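Long-range contacts in oxetanocin-like protein (Pyrococcus furiosus, PDB 1XX7), which probably hydrolyses 2'-deoxyribonucleoside 5'-phosphates to deoxyribonucleosides and phosphate, as a metal-dependent homodimeric phosphohydrolase of the HD-domain superfamily: residues His41-Leu52 / Leu127-Ile138; Ile74-Ile82 / Ala98-Leu107. All coordinates share one frame; numbering follows the deposited sequence.

Interaction 1 of 2, residues His41-Leu52 / Leu127-Ile138; sequences HSYRVAFITLLL and LVKIADKLDMII. With NI (nickel (II) ion), chain G.
H41 and D135 meet where two buried helices cross at 124°, their axes 8.4 Å apart. The imidazole is gripped at both nitrogens: H41 ND1 donates to D135 OD2 in a very short hydrogen bond (2.4 Å), while H41 NE2 binds the nickel ion at 2.2 Å. D132, one turn before D135, reaches the same ion through OD1 at 2.0 Å, its carboxylate turned 73° from the imidazole ring. The H41-D135 distance is too short to take literally, but D135 is placed as a second-shell residue and probably orients the ring. With CG anti to the backbone N (chi1 171°), the D135 carboxylate is carried among H41, R44, V45 and I48 as a knob. Its other oxygen, OD1, offers the anti lone pair to R44 NE at 2.8 Å in a salt bridge, and K20 of a second subunit pairs with the same oxygen. The R44 chain bends at its third torsion, which lets NH2 bond weakly to D135 O.

Beyond the polar end, A131 CB fits between V45, I48, T49 and L52, with I48 CG2 3.6 Å away. T49 OG1 turns back to V45 O, leaving its CG2 to face L127 and V128. L52 closes the row, its CB 3.5 Å from L127 CD1. The two helices pack knobs-into-holes and present the first His and last Asp of the H...HD...D metal site, the signature of the HD domain.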
loop_
_atom_site.group_PDB
_atom_site.type_symbol
_atom_site.label_atom_id
_atom_site.label_comp_id
_atom_site.label_asym_id
_atom_site.label_seq_id
_atom_site.Cartn_x
_atom_site.Cartn_y
_atom_site.Cartn_z
ATOM N N HIS A 41 11.486 -12.927 -0.625
ATOM C CA HIS A 41 11.942 -13.959 0.243
ATOM C C HIS A 41 12.954 -14.858 -0.426
ATOM O O HIS A 41 14.018 -15.089 0.130
ATOM C CB HIS A 41 10.736 -14.811 0.665
ATOM C CG HIS A 41 11.111 -16.106 1.255
ATOM N ND1 HIS A 41 11.882 -16.204 2.389
ATOM C CD2 HIS A 41 10.844 -17.376 0.867
ATOM C CE1 HIS A 41 12.061 -17.477 2.693
ATOM N NE2 HIS A 41 11.432 -18.206 1.798
ATOM N N SER A 42 12.585 -15.363 -1.601
ATOM C CA SER A 42 13.395 -16.290 -2.374
ATOM C C SER A 42 14.697 -15.719 -2.888
ATOM O O SER A 42 15.705 -16.459 -2.984
ATOM C CB SER A 42 12.614 -16.835 -3.568
ATOM O OG SER A 42 11.531 -17.606 -3.148
ATOM N N TYR A 43 14.680 -14.432 -3.221
ATOM C CA TYR A 43 15.900 -13.694 -3.494
ATOM C C TYR A 43 16.914 -13.765 -2.351
ATOM O O TYR A 43 18.118 -14.065 -2.585
ATOM C CB TYR A 43 15.652 -12.207 -3.801
ATOM C CG TYR A 43 16.979 -11.531 -3.867
ATOM C CD1 TYR A 43 17.840 -11.783 -4.945
ATOM C CD2 TYR A 43 17.442 -10.789 -2.838
ATOM C CE1 TYR A 43 19.108 -11.246 -4.990
ATOM C CE2 TYR A 43 18.735 -10.237 -2.868
ATOM C CZ TYR A 43 19.547 -10.486 -3.965
ATOM O OH TYR A 43 20.814 -9.995 -4.034
ATOM N N ARG A 44 16.486 -13.411 -1.132
ATOM C CA ARG A 44 17.443 -13.389 0.001
ATOM C C ARG A 44 17.847 -14.793 0.453
ATOM O O ARG A 44 18.971 -14.990 0.959
ATOM C CB ARG A 44 16.990 -12.545 1.190
ATOM C CG ARG A 44 18.177 -12.141 2.046
ATOM C CD ARG A 44 17.909 -11.068 3.040
ATOM N NE ARG A 44 16.966 -11.510 4.047
ATOM C CZ ARG A 44 16.578 -10.789 5.093
ATOM N NH1 ARG A 44 17.128 -9.609 5.342
ATOM N NH2 ARG A 44 15.679 -11.286 5.922
ATOM N N VAL A 45 16.967 -15.763 0.256
ATOM C CA VAL A 45 17.326 -17.181 0.486
ATOM C C VAL A 45 18.533 -17.597 -0.442
ATOM O O VAL A 45 19.488 -18.226 0.036
ATOM C CB VAL A 45 16.107 -18.150 0.295
ATOM C CG1 VAL A 45 16.538 -19.617 0.327
ATOM C CG2 VAL A 45 15.076 -17.911 1.367
ATOM N N ALA A 46 18.446 -17.242 -1.741
ATOM C CA ALA A 46 19.525 -17.456 -2.698
ATOM C C ALA A 46 20.771 -16.737 -2.244
ATOM O O ALA A 46 21.861 -17.358 -2.173
ATOM C CB ALA A 46 19.130 -17.010 -4.101
ATOM N N PHE A 47 20.605 -15.452 -1.861
ATOM C CA PHE A 47 21.713 -14.694 -1.306
ATOM C C PHE A 47 22.366 -15.349 -0.071
ATOM O O PHE A 47 23.595 -15.366 0.058
ATOM C CB PHE A 47 21.325 -13.237 -0.995
ATOM C CG PHE A 47 22.439 -12.445 -0.411
ATOM C CD1 PHE A 47 23.405 -11.905 -1.210
ATOM C CD2 PHE A 47 22.572 -12.298 0.959
ATOM C CE1 PHE A 47 24.483 -11.184 -0.640
ATOM C CE2 PHE A 47 23.623 -11.579 1.498
ATOM C CZ PHE A 47 24.569 -11.011 0.690
ATOM N N ILE A 48 21.548 -15.789 0.875
ATOM C CA ILE A 48 22.063 -16.317 2.120
ATOM C C ILE A 48 22.757 -17.650 1.828
ATOM O O ILE A 48 23.807 -17.938 2.404
ATOM C CB ILE A 48 20.940 -16.532 3.177
ATOM C CG1 ILE A 48 20.421 -15.193 3.687
ATOM C CG2 ILE A 48 21.441 -17.423 4.361
ATOM C CD1 ILE A 48 19.102 -15.284 4.367
ATOM N N THR A 49 22.160 -18.436 0.940
ATOM C CA THR A 49 22.734 -19.724 0.508
ATOM C C THR A 49 24.184 -19.553 -0.018
ATOM O O THR A 49 25.086 -20.301 0.369
ATOM C CB THR A 49 21.830 -20.426 -0.571
ATOM O OG1 THR A 49 20.559 -20.756 -0.010
ATOM C CG2 THR A 49 22.491 -21.694 -1.108
ATOM N N LEU A 50 24.368 -18.570 -0.907
ATOM C CA LEU A 50 25.667 -18.168 -1.418
ATOM C C LEU A 50 26.633 -17.809 -0.303
ATOM O O LEU A 50 27.739 -18.330 -0.244
ATOM C CB LEU A 50 25.498 -16.976 -2.345
ATOM C CG LEU A 50 26.739 -16.384 -3.027
ATOM C CD1 LEU A 50 27.433 -17.444 -3.857
ATOM C CD2 LEU A 50 26.309 -15.256 -3.903
ATOM N N LEU A 51 26.205 -16.905 0.564
ATOM C CA LEU A 51 26.977 -16.488 1.718
ATOM C C LEU A 51 27.374 -17.680 2.628
ATOM O O LEU A 51 28.540 -17.832 3.001
ATOM C CB LEU A 51 26.174 -15.457 2.535
ATOM C CG LEU A 51 27.018 -14.380 3.194
ATOM C CD1 LEU A 51 27.572 -13.356 2.125
ATOM C CD2 LEU A 51 26.241 -13.653 4.314
ATOM N N LEU A 52 26.405 -18.518 2.982
ATOM C CA LEU A 52 26.693 -19.664 3.842
ATOM C C LEU A 52 27.606 -20.681 3.137
ATOM O O LEU A 52 28.555 -21.152 3.738
ATOM C CB LEU A 52 25.413 -20.323 4.363
ATOM C CG LEU A 52 24.416 -19.481 5.207
ATOM C CD1 LEU A 52 23.139 -20.253 5.411
ATOM C CD2 LEU A 52 24.945 -19.074 6.507
ATOM N N LEU A 127 21.528 -27.067 3.574
ATOM C CA LEU A 127 22.009 -25.695 3.423
ATOM C C LEU A 127 20.873 -24.692 3.044
ATOM O O LEU A 127 20.803 -23.610 3.598
ATOM C CB LEU A 127 23.156 -25.606 2.395
ATOM C CG LEU A 127 23.675 -24.176 2.115
ATOM C CD1 LEU A 127 24.121 -23.465 3.357
ATOM C CD2 LEU A 127 24.816 -24.213 1.097
ATOM N N VAL A 128 20.030 -25.067 2.091
ATOM C CA VAL A 128 18.974 -24.187 1.632
ATOM C C VAL A 128 17.849 -24.107 2.664
ATOM O O VAL A 128 17.257 -23.045 2.829
ATOM C CB VAL A 128 18.432 -24.593 0.246
ATOM C CG1 VAL A 128 17.369 -23.617 -0.187
ATOM C CG2 VAL A 128 19.556 -24.596 -0.797
ATOM N N LYS A 129 17.568 -25.209 3.360
ATOM C CA LYS A 129 16.663 -25.169 4.510
ATOM C C LYS A 129 17.118 -24.219 5.630
ATOM O O LYS A 129 16.314 -23.465 6.233
ATOM C CB LYS A 129 16.443 -26.593 5.079
ATOM C CG LYS A 129 15.231 -26.715 6.052
ATOM C CD LYS A 129 13.846 -26.616 5.360
ATOM C CE LYS A 129 13.429 -27.989 4.787
ATOM N NZ LYS A 129 12.138 -28.061 4.013
ATOM N N ILE A 130 18.408 -24.228 5.907
ATOM C CA ILE A 130 18.962 -23.289 6.845
ATOM C C ILE A 130 18.791 -21.841 6.361
ATOM O O ILE A 130 18.415 -20.985 7.120
ATOM C CB ILE A 130 20.429 -23.609 7.148
ATOM C CG1 ILE A 130 20.487 -24.853 8.031
ATOM C CG2 ILE A 130 21.096 -22.448 7.924
ATOM C CD1 ILE A 130 21.873 -25.450 8.122
ATOM N N ALA A 131 19.093 -21.590 5.100
ATOM C CA ALA A 131 19.003 -20.231 4.533
ATOM C C ALA A 131 17.571 -19.703 4.578
ATOM O O ALA A 131 17.325 -18.558 4.843
ATOM C CB ALA A 131 19.521 -20.240 3.073
ATOM N N ASP A 132 16.638 -20.575 4.260
ATOM C CA ASP A 132 15.236 -20.251 4.250
ATOM C C ASP A 132 14.694 -19.794 5.630
ATOM O O ASP A 132 13.985 -18.773 5.758
ATOM C CB ASP A 132 14.500 -21.476 3.755
ATOM C CG ASP A 132 13.038 -21.222 3.580
ATOM O OD1 ASP A 132 12.663 -20.481 2.679
ATOM O OD2 ASP A 132 12.252 -21.746 4.363
ATOM N N LYS A 133 15.058 -20.567 6.649
ATOM C CA LYS A 133 14.727 -20.260 8.026
ATOM C C LYS A 133 15.415 -19.029 8.523
ATOM O O LYS A 133 14.825 -18.256 9.267
ATOM C CB LYS A 133 15.041 -21.476 8.902
ATOM C CG LYS A 133 14.020 -22.613 8.649
ATOM C CD LYS A 133 14.506 -23.956 9.139
ATOM C CE LYS A 133 13.442 -25.044 8.923
ATOM N NZ LYS A 133 12.065 -24.517 9.262
ATOM N N LEU A 134 16.665 -18.827 8.118
ATOM C CA LEU A 134 17.391 -17.597 8.479
ATOM C C LEU A 134 16.792 -16.334 7.864
ATOM O O LEU A 134 16.719 -15.324 8.522
ATOM C CB LEU A 134 18.858 -17.705 8.118
ATOM C CG LEU A 134 19.630 -18.742 8.952
ATOM C CD1 LEU A 134 21.091 -18.671 8.579
ATOM C CD2 LEU A 134 19.445 -18.550 10.439
ATOM N N ASP A 135 16.390 -16.394 6.597
ATOM C CA ASP A 135 15.712 -15.279 5.981
ATOM C C ASP A 135 14.444 -14.893 6.804
ATOM O O ASP A 135 14.238 -13.728 7.106
ATOM C CB ASP A 135 15.295 -15.611 4.561
ATOM C CG ASP A 135 14.403 -14.550 3.974
ATOM O OD1 ASP A 135 14.878 -13.407 3.736
ATOM O OD2 ASP A 135 13.218 -14.854 3.786
ATOM N N MET A 136 13.645 -15.894 7.163
ATOM C CA MET A 136 12.409 -15.727 7.957
ATOM C C MET A 136 12.609 -15.109 9.329
ATOM O O MET A 136 11.880 -14.231 9.707
ATOM C CB MET A 136 11.674 -17.054 8.116
ATOM C CG MET A 136 10.250 -16.856 8.593
ATOM S SD MET A 136 9.258 -18.380 8.758
ATOM C CE MET A 136 10.031 -18.914 10.329
ATOM N N ILE A 137 13.615 -15.573 10.054
ATOM C CA ILE A 137 13.841 -15.159 11.400
ATOM C C ILE A 137 14.379 -13.762 11.398
ATOM O O ILE A 137 14.010 -12.941 12.255
ATOM C CB ILE A 137 14.876 -16.080 12.148
ATOM C CG1 ILE A 137 14.386 -17.522 12.222
ATOM C CG2 ILE A 137 15.106 -15.579 13.585
ATOM C CD1 ILE A 137 15.493 -18.461 12.641
ATOM N N ILE A 138 15.270 -13.488 10.459
ATOM C CA ILE A 138 15.835 -12.160 10.333
ATOM C C ILE A 138 14.771 -11.171 9.845
ATOM O O ILE A 138 14.745 -10.046 10.313
ATOM C CB ILE A 138 17.090 -12.137 9.426
ATOM C CG1 ILE A 138 18.234 -12.926 10.065
ATOM C CG2 ILE A 138 17.561 -10.702 9.205
ATOM C CD1 ILE A 138 19.425 -13.272 9.077
HETATM NI NI NI G . 11.120 -20.378 1.375
#

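Interaction 2 of 2, residues Ile74-Ile82 / Ala98-Leu107; sequences IHDLGEAII and AEAKALKDVL. With NI (nickel (II) ion), chain G.
Two successive type I turns, I74 to L77 and D76 to E79, carry the chain into helix 79-82 and bring G78 against helix 98-106, its CA 4.6 Å from that of E99. A side chain at G78 would run into E99 O, so the close approach depends on the bare backbone. L103 covers the turn with CD2, 3.9 Å from G78 N, and I81 CB and I82 CG1 both rest against A102 CB. The tip of I81, CD1, meets V106 CG1 as the two chains slide past each other in opposite directions. L77 and L107 cross at about a right angle, their methyls CD2 and CD1 tight at 3.4 Å.

The polar centre is E99, whose chain runs extended beyond CG to the turn. A water takes the N-H of G78 and donates to H75 O and to E99 OE1, tying both segments together. The other oxygen, E99 OE2, lies 2.9 Å from E79 OE2, with the carboxylate planes 73° apart; D84 adds another carboxylate beside E79. An alanine in place of E79 would remove the carboxylate and the CG that lies against E99, and would probably leave the E99 carboxylate freer to turn. H75 NE2 and D76 OD2 bind nickel at 2.3 and 2.1 Å, while H75 ND1 is held by A72 O.

Metal ligands H75 and D76 and the acidic E79 lie on one turn region, with E99 brought against it from helix 98-106; the clustered carboxylates probably make the surroundings negative, which would suit a bound cation.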
loop_
_atom_site.group_PDB
_atom_site.type_symbol
_atom_site.label_atom_id
_atom_site.label_comp_id
_atom_site.label_asym_id
_atom_site.label_seq_id
_atom_site.Cartn_x
_atom_site.Cartn_y
_atom_site.Cartn_z
ATOM N N ILE A 74 14.497 -22.449 -7.056
ATOM C CA ILE A 74 13.234 -23.157 -7.364
ATOM C C ILE A 74 12.417 -23.512 -6.108
ATOM O O ILE A 74 11.288 -23.932 -6.213
ATOM C CB ILE A 74 13.471 -24.399 -8.254
ATOM C CG1 ILE A 74 14.352 -25.440 -7.560
ATOM C CG2 ILE A 74 14.143 -23.971 -9.606
ATOM C CD1 ILE A 74 13.648 -26.393 -6.671
ATOM N N HIS A 75 12.974 -23.318 -4.914
ATOM C CA HIS A 75 12.416 -24.010 -3.756
ATOM C C HIS A 75 10.964 -23.622 -3.379
ATOM O O HIS A 75 10.215 -24.469 -2.883
ATOM C CB HIS A 75 13.358 -23.930 -2.582
ATOM C CG HIS A 75 13.146 -22.737 -1.730
ATOM N ND1 HIS A 75 13.639 -21.498 -2.060
ATOM C CD2 HIS A 75 12.452 -22.580 -0.583
ATOM C CE1 HIS A 75 13.258 -20.620 -1.151
ATOM N NE2 HIS A 75 12.552 -21.251 -0.233
ATOM N N ASP A 76 10.559 -22.375 -3.656
ATOM C CA ASP A 76 9.197 -21.915 -3.381
ATOM C C ASP A 76 8.450 -21.569 -4.670
ATOM O O ASP A 76 7.372 -20.987 -4.613
ATOM C CB ASP A 76 9.222 -20.708 -2.454
ATOM C CG ASP A 76 9.416 -21.092 -1.000
ATOM O OD1 ASP A 76 9.353 -22.280 -0.681
ATOM O OD2 ASP A 76 9.627 -20.203 -0.152
ATOM N N LEU A 77 8.983 -21.995 -5.820
ATOM C CA LEU A 77 8.375 -21.684 -7.099
ATOM C C LEU A 77 6.995 -22.354 -7.312
ATOM O O LEU A 77 6.141 -21.812 -8.027
ATOM C CB LEU A 77 9.326 -22.090 -8.205
ATOM C CG LEU A 77 9.048 -21.635 -9.630
ATOM C CD1 LEU A 77 8.626 -20.121 -9.741
ATOM C CD2 LEU A 77 10.316 -21.929 -10.436
ATOM N N GLY A 78 6.786 -23.512 -6.672
ATOM C CA GLY A 78 5.479 -24.155 -6.638
ATOM C C GLY A 78 4.375 -23.308 -5.991
ATOM O O GLY A 78 3.177 -23.545 -6.231
ATOM N N GLU A 79 4.785 -22.315 -5.196
ATOM C CA GLU A 79 3.857 -21.370 -4.589
ATOM C C GLU A 79 3.261 -20.387 -5.598
ATOM O O GLU A 79 2.232 -19.792 -5.325
ATOM C CB GLU A 79 4.520 -20.638 -3.405
ATOM C CG GLU A 79 4.992 -21.627 -2.362
ATOM C CD GLU A 79 5.459 -21.032 -1.048
ATOM O OE1 GLU A 79 5.774 -19.817 -0.949
ATOM O OE2 GLU A 79 5.547 -21.828 -0.104
ATOM N N ALA A 80 3.891 -20.248 -6.771
ATOM C CA ALA A 80 3.309 -19.523 -7.881
ATOM C C ALA A 80 1.943 -20.065 -8.240
ATOM O O ALA A 80 1.072 -19.320 -8.643
ATOM C CB ALA A 80 4.242 -19.553 -9.121
ATOM N N ILE A 81 1.767 -21.360 -8.063
ATOM C CA ILE A 81 0.499 -22.078 -8.306
ATOM C C ILE A 81 -0.354 -22.279 -7.034
ATOM O O ILE A 81 -1.556 -22.040 -7.027
ATOM C CB ILE A 81 0.863 -23.441 -8.990
ATOM C CG1 ILE A 81 1.810 -23.134 -10.168
ATOM C CG2 ILE A 81 -0.362 -24.205 -9.414
ATOM C CD1 ILE A 81 1.893 -24.146 -11.215
ATOM N N ILE A 82 0.300 -22.678 -5.952
ATOM C CA ILE A 82 -0.360 -23.104 -4.703
ATOM C C ILE A 82 -0.590 -21.940 -3.718
ATOM O O ILE A 82 -1.445 -22.047 -2.835
ATOM C CB ILE A 82 0.498 -24.197 -4.003
ATOM C CG1 ILE A 82 0.607 -25.470 -4.870
ATOM C CG2 ILE A 82 -0.004 -24.521 -2.567
ATOM C CD1 ILE A 82 -0.731 -26.016 -5.387
ATOM N N ALA A 98 1.479 -30.699 -2.421
ATOM C CA ALA A 98 0.795 -29.944 -3.483
ATOM C C ALA A 98 1.801 -29.104 -4.301
ATOM O O ALA A 98 1.683 -29.009 -5.535
ATOM C CB ALA A 98 -0.316 -29.079 -2.894
ATOM N N GLU A 99 2.813 -28.550 -3.638
ATOM C CA GLU A 99 3.907 -27.818 -4.358
ATOM C C GLU A 99 4.706 -28.753 -5.264
ATOM O O GLU A 99 5.047 -28.378 -6.391
ATOM C CB GLU A 99 4.881 -27.116 -3.397
ATOM C CG GLU A 99 4.324 -25.915 -2.633
ATOM C CD GLU A 99 5.416 -25.160 -1.805
ATOM O OE1 GLU A 99 6.585 -25.060 -2.242
ATOM O OE2 GLU A 99 5.083 -24.634 -0.720
ATOM N N ALA A 100 5.006 -29.967 -4.774
ATOM C CA ALA A 100 5.788 -30.929 -5.549
ATOM C C ALA A 100 5.027 -31.322 -6.795
ATOM O O ALA A 100 5.615 -31.387 -7.878
ATOM C CB ALA A 100 6.152 -32.172 -4.711
ATOM N N LYS A 101 3.712 -31.541 -6.652
ATOM C CA LYS A 101 2.867 -31.855 -7.783
ATOM C C LYS A 101 2.812 -30.704 -8.793
ATOM O O LYS A 101 2.875 -30.933 -10.006
ATOM C CB LYS A 101 1.451 -32.216 -7.350
ATOM C CG LYS A 101 1.274 -33.589 -6.798
ATOM N N ALA A 102 2.644 -29.481 -8.306
ATOM C CA ALA A 102 2.591 -28.304 -9.187
ATOM C C ALA A 102 3.908 -28.153 -9.952
ATOM O O ALA A 102 3.901 -27.963 -11.182
ATOM C CB ALA A 102 2.291 -27.020 -8.371
ATOM N N LEU A 103 5.034 -28.236 -9.221
ATOM C CA LEU A 103 6.350 -28.199 -9.851
ATOM C C LEU A 103 6.533 -29.297 -10.918
ATOM O O LEU A 103 7.033 -29.029 -12.002
ATOM C CB LEU A 103 7.473 -28.301 -8.813
ATOM C CG LEU A 103 8.004 -27.010 -8.186
ATOM C CD1 LEU A 103 9.198 -27.360 -7.286
ATOM C CD2 LEU A 103 8.401 -25.951 -9.243
ATOM N N LYS A 104 6.155 -30.525 -10.596
ATOM C CA LYS A 104 6.328 -31.625 -11.518
ATOM C C LYS A 104 5.631 -31.272 -12.832
ATOM O O LYS A 104 6.209 -31.453 -13.913
ATOM C CB LYS A 104 5.783 -32.937 -10.934
ATOM C CG LYS A 104 6.254 -34.205 -11.663
ATOM N N ASP A 105 4.414 -30.735 -12.744
ATOM C CA ASP A 105 3.635 -30.401 -13.953
ATOM C C ASP A 105 4.208 -29.278 -14.821
ATOM O O ASP A 105 3.891 -29.215 -15.999
ATOM C CB ASP A 105 2.185 -30.065 -13.590
ATOM C CG ASP A 105 1.390 -31.282 -13.221
ATOM O OD1 ASP A 105 1.872 -32.396 -13.518
ATOM O OD2 ASP A 105 0.292 -31.127 -12.635
ATOM N N VAL A 106 5.040 -28.405 -14.253
ATOM C CA VAL A 106 5.608 -27.288 -15.020
ATOM C C VAL A 106 7.106 -27.354 -15.276
ATOM O O VAL A 106 7.564 -26.953 -16.349
ATOM C CB VAL A 106 5.313 -25.911 -14.367
ATOM C CG1 VAL A 106 3.829 -25.598 -14.438
ATOM C CG2 VAL A 106 5.874 -25.811 -12.931
ATOM N N LEU A 107 7.858 -27.806 -14.272
ATOM C CA LEU A 107 9.326 -27.927 -14.331
ATOM C C LEU A 107 9.737 -29.342 -13.900
ATOM O O LEU A 107 10.472 -29.515 -12.917
ATOM C CB LEU A 107 9.987 -26.902 -13.392
ATOM C CG LEU A 107 9.994 -25.421 -13.777
ATOM C CD1 LEU A 107 10.346 -24.567 -12.569
ATOM C CD2 LEU A 107 10.973 -25.176 -14.940
HETATM NI NI NI G . 11.120 -20.378 1.375
HETATM O O HOH W 1 7.846 -24.959 -4.390
#

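Overall arrangement
From the N terminus, helix 38-58 comes first of the four elements and supplies 41-52. The chain then runs through helix 65-74 into the turns of 74-82, and after a connection that includes the short helix 87-90, helix 95-106 folds back on them, closing interaction 2. Only after helix 111-119 does helix 123-145 return to 41-52 and close the much longer loop of interaction 1, within which interaction 2 lies entirely. Their centres are 19 Å apart, yet they meet at the nickel ion: H41 and D132 come from interaction 1, H75 and D76 from interaction 2. V45 also packs on H75. The metal thus joins the central helix pair to the more peripheral turn-helix unit.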